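Local coordinates for Serine/threonine-protein kinase-like protein ACR4 (Arabidopsis thaliana, PDB 7A0J), which acts as a plant receptor kinase that, paired with the peptide CLE40, controls formative cell divisions in meristems, this chain being its extracellular WD40-like propeller domain, at residues 231-236 against 245-250. Sequence-based numbering, arbitrary orientation.
Sequences EPLLAV and GIKRYD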
loop_
_atom_site.group_PDB
_atom_site.type_symbol
_atom_site.label_atom_id
_atom_site.label_comp_id
_atom_site.label_asym_id
_atom_site.label_seq_id
_atom_site.Cartn_x
_atom_site.Cartn_y
_atom_site.Cartn_z
ATOM N N GLU A 231 -6.629 16.018 -14.250
ATOM C CA GLU A 231 -7.904 15.266 -14.406
ATOM C C GLU A 231 -8.271 14.605 -13.080
ATOM O O GLU A 231 -7.387 14.230 -12.309
ATOM C CB GLU A 231 -7.782 14.204 -15.504
ATOM C CG GLU A 231 -7.552 14.773 -16.895
ATOM C CD GLU A 231 -6.110 15.106 -17.247
ATOM O OE1 GLU A 231 -5.196 14.486 -16.670
ATOM O OE2 GLU A 231 -5.905 15.991 -18.101
ATOM N N PRO A 232 -9.579 14.439 -12.768
ATOM C CA PRO A 232 -10.000 13.669 -11.596
ATOM C C PRO A 232 -9.465 12.229 -11.644
ATOM O O PRO A 232 -9.539 11.621 -12.697
ATOM C CB PRO A 232 -11.535 13.670 -11.674
ATOM C CG PRO A 232 -11.874 14.861 -12.548
ATOM C CD PRO A 232 -10.721 14.979 -13.522
ATOM N N LEU A 233 -8.933 11.732 -10.521
ATOM C CA LEU A 233 -8.398 10.349 -10.382
ATOM C C LEU A 233 -9.302 9.537 -9.448
ATOM O O LEU A 233 -9.814 10.119 -8.472
ATOM C CB LEU A 233 -6.967 10.406 -9.834
ATOM C CG LEU A 233 -5.933 11.125 -10.700
ATOM C CD1 LEU A 233 -4.525 10.805 -10.222
ATOM C CD2 LEU A 233 -6.082 10.763 -12.171
ATOM N N LEU A 234 -9.482 8.245 -9.748
ATOM C CA LEU A 234 -10.215 7.263 -8.899
ATOM C C LEU A 234 -9.247 6.635 -7.890
ATOM O O LEU A 234 -9.662 6.412 -6.738
ATOM C CB LEU A 234 -10.838 6.179 -9.784
ATOM C CG LEU A 234 -12.111 6.578 -10.527
ATOM C CD1 LEU A 234 -12.445 5.556 -11.604
ATOM C CD2 LEU A 234 -13.282 6.744 -9.568
ATOM N N ALA A 235 -8.015 6.344 -8.322
ATOM C CA ALA A 235 -6.963 5.686 -7.512
ATOM C C ALA A 235 -5.601 6.325 -7.801
ATOM O O ALA A 235 -5.419 6.884 -8.900
ATOM C CB ALA A 235 -6.941 4.206 -7.803
ATOM N N VAL A 236 -4.685 6.238 -6.834
ATOM C CA VAL A 236 -3.265 6.675 -6.966
ATOM C C VAL A 236 -2.379 5.655 -6.240
ATOM O O VAL A 236 -2.823 5.102 -5.214
ATOM C CB VAL A 236 -3.067 8.108 -6.432
ATOM C CG1 VAL A 236 -3.488 8.244 -4.976
ATOM C CG2 VAL A 236 -1.636 8.594 -6.627
ATOM N N GLY A 245 -1.748 6.778 -11.472
ATOM C CA GLY A 245 -3.170 6.905 -11.108
ATOM C C GLY A 245 -4.078 6.421 -12.219
ATOM O O GLY A 245 -3.602 6.289 -13.365
ATOM N N ILE A 246 -5.337 6.146 -11.878
ATOM C CA ILE A 246 -6.430 5.813 -12.836
ATOM C C ILE A 246 -7.319 7.055 -12.971
ATOM O O ILE A 246 -7.846 7.504 -11.939
ATOM C CB ILE A 246 -7.210 4.572 -12.354
ATOM C CG1 ILE A 246 -6.302 3.341 -12.271
ATOM C CG2 ILE A 246 -8.430 4.318 -13.229
ATOM C CD1 ILE A 246 -6.953 2.125 -11.648
ATOM N N LYS A 247 -7.448 7.593 -14.189
ATOM C CA LYS A 247 -8.339 8.743 -14.509
ATOM C C LYS A 247 -9.794 8.279 -14.394
ATOM O O LYS A 247 -10.095 7.177 -14.875
ATOM C CB LYS A 247 -8.055 9.278 -15.917
ATOM C CG LYS A 247 -6.670 9.872 -16.126
ATOM C CD LYS A 247 -6.464 10.404 -17.528
ATOM C CE LYS A 247 -5.082 10.976 -17.757
ATOM N NZ LYS A 247 -4.963 11.587 -19.102
ATOM N N ARG A 248 -10.660 9.094 -13.786
ATOM C CA ARG A 248 -12.063 8.721 -13.462
ATOM C C ARG A 248 -12.883 8.530 -14.741
ATOM O O ARG A 248 -13.751 7.632 -14.748
ATOM C CB ARG A 248 -12.718 9.781 -12.571
ATOM C CG ARG A 248 -14.108 9.396 -12.082
ATOM C CD ARG A 248 -14.556 10.258 -10.921
ATOM N NE ARG A 248 -14.810 11.631 -11.335
ATOM C CZ ARG A 248 -14.875 12.677 -10.516
ATOM N NH1 ARG A 248 -14.693 12.522 -9.215
ATOM N NH2 ARG A 248 -15.114 13.882 -11.006
ATOM N N TYR A 249 -12.626 9.335 -15.776
ATOM C CA TYR A 249 -13.471 9.408 -16.997
ATOM C C TYR A 249 -13.307 8.135 -17.838
ATOM O O TYR A 249 -14.342 7.530 -18.184
ATOM C CB TYR A 249 -13.162 10.665 -17.815
ATOM C CG TYR A 249 -14.318 11.116 -18.672
ATOM C CD1 TYR A 249 -15.378 11.815 -18.120
ATOM C CD2 TYR A 249 -14.372 10.817 -20.025
ATOM C CE1 TYR A 249 -16.455 12.224 -18.890
ATOM C CE2 TYR A 249 -15.441 11.219 -20.809
ATOM C CZ TYR A 249 -16.486 11.925 -20.240
ATOM O OH TYR A 249 -17.548 12.329 -20.995
ATOM N N ASP A 250 -12.066 7.748 -18.161
ATOM C CA ASP A 250 -11.764 6.659 -19.133
ATOM C C ASP A 250 -11.027 5.488 -18.460
ATOM O O ASP A 250 -10.667 4.541 -19.185
ATOM C CB ASP A 250 -10.988 7.201 -20.340
ATOM C CG ASP A 250 -9.632 7.808 -20.014
ATOM O OD1 ASP A 250 -9.297 7.902 -18.817
ATOM O OD2 ASP A 250 -8.921 8.186 -20.966
HETATM O O HOH W 1 -10.781 11.663 -15.214
#
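Arg248 crosses the side chains of Pro232 and Leu234, each at about a right angle. Its CB lies 3.7 Å from Pro232 O and also meets Leu234 CG. CG then packs on Leu234 CD2 at 3.7 Å, and CD stays near the same methyl. CG stands anti to the backbone N (chi1 -174°), and the chain bends about the CG-CD bond (chi3 69°). This bend lays the guanidinium across Pro232. Pro232 CB sits over the centre of one guanidinium face, 3.6 Å above the plane, and its CG comes close to NH2. At the tip, NH1 bonds to the carbonyl of Leu198, which ties the arginine to the preceding repeat.

Leu234 places CG 3.6 Å from Arg248 CA, with CD1 beside the same backbone. With an alanine in place of Leu234, the CA and CG of Arg248 would probably lose their apolar cover and the aliphatic part of that arginine would be freer to move.

The backbones are joined by three hydrogen bonds. Leu234 N gives a short bond of 2.8 Å to Ile246 O, nearly in line with the carbonyl. Ile246 N donates to Ala235 O from above the carbonyl plane. Arg248 N donates to Pro232 O at 3.0 Å, and a water also bonds that oxygen while accepting from Tyr249 N. Pro232 O is thus gripped twice. Leu233 sends CD2 against Lys247 CA, and its side chain also packs on Trp256. Glu231 OE1 and Lys247 NZ form only a long salt bridge, 3.8 Å apart.

The chain turns a corner at Leu234, between the Leu233–Lys247 and Val236–Gly245 antiparallel pairs. Strands 233-238 and 242-247 form a beta hairpin in the sixth repeat, part of an antiparallel blade of the beta-propeller.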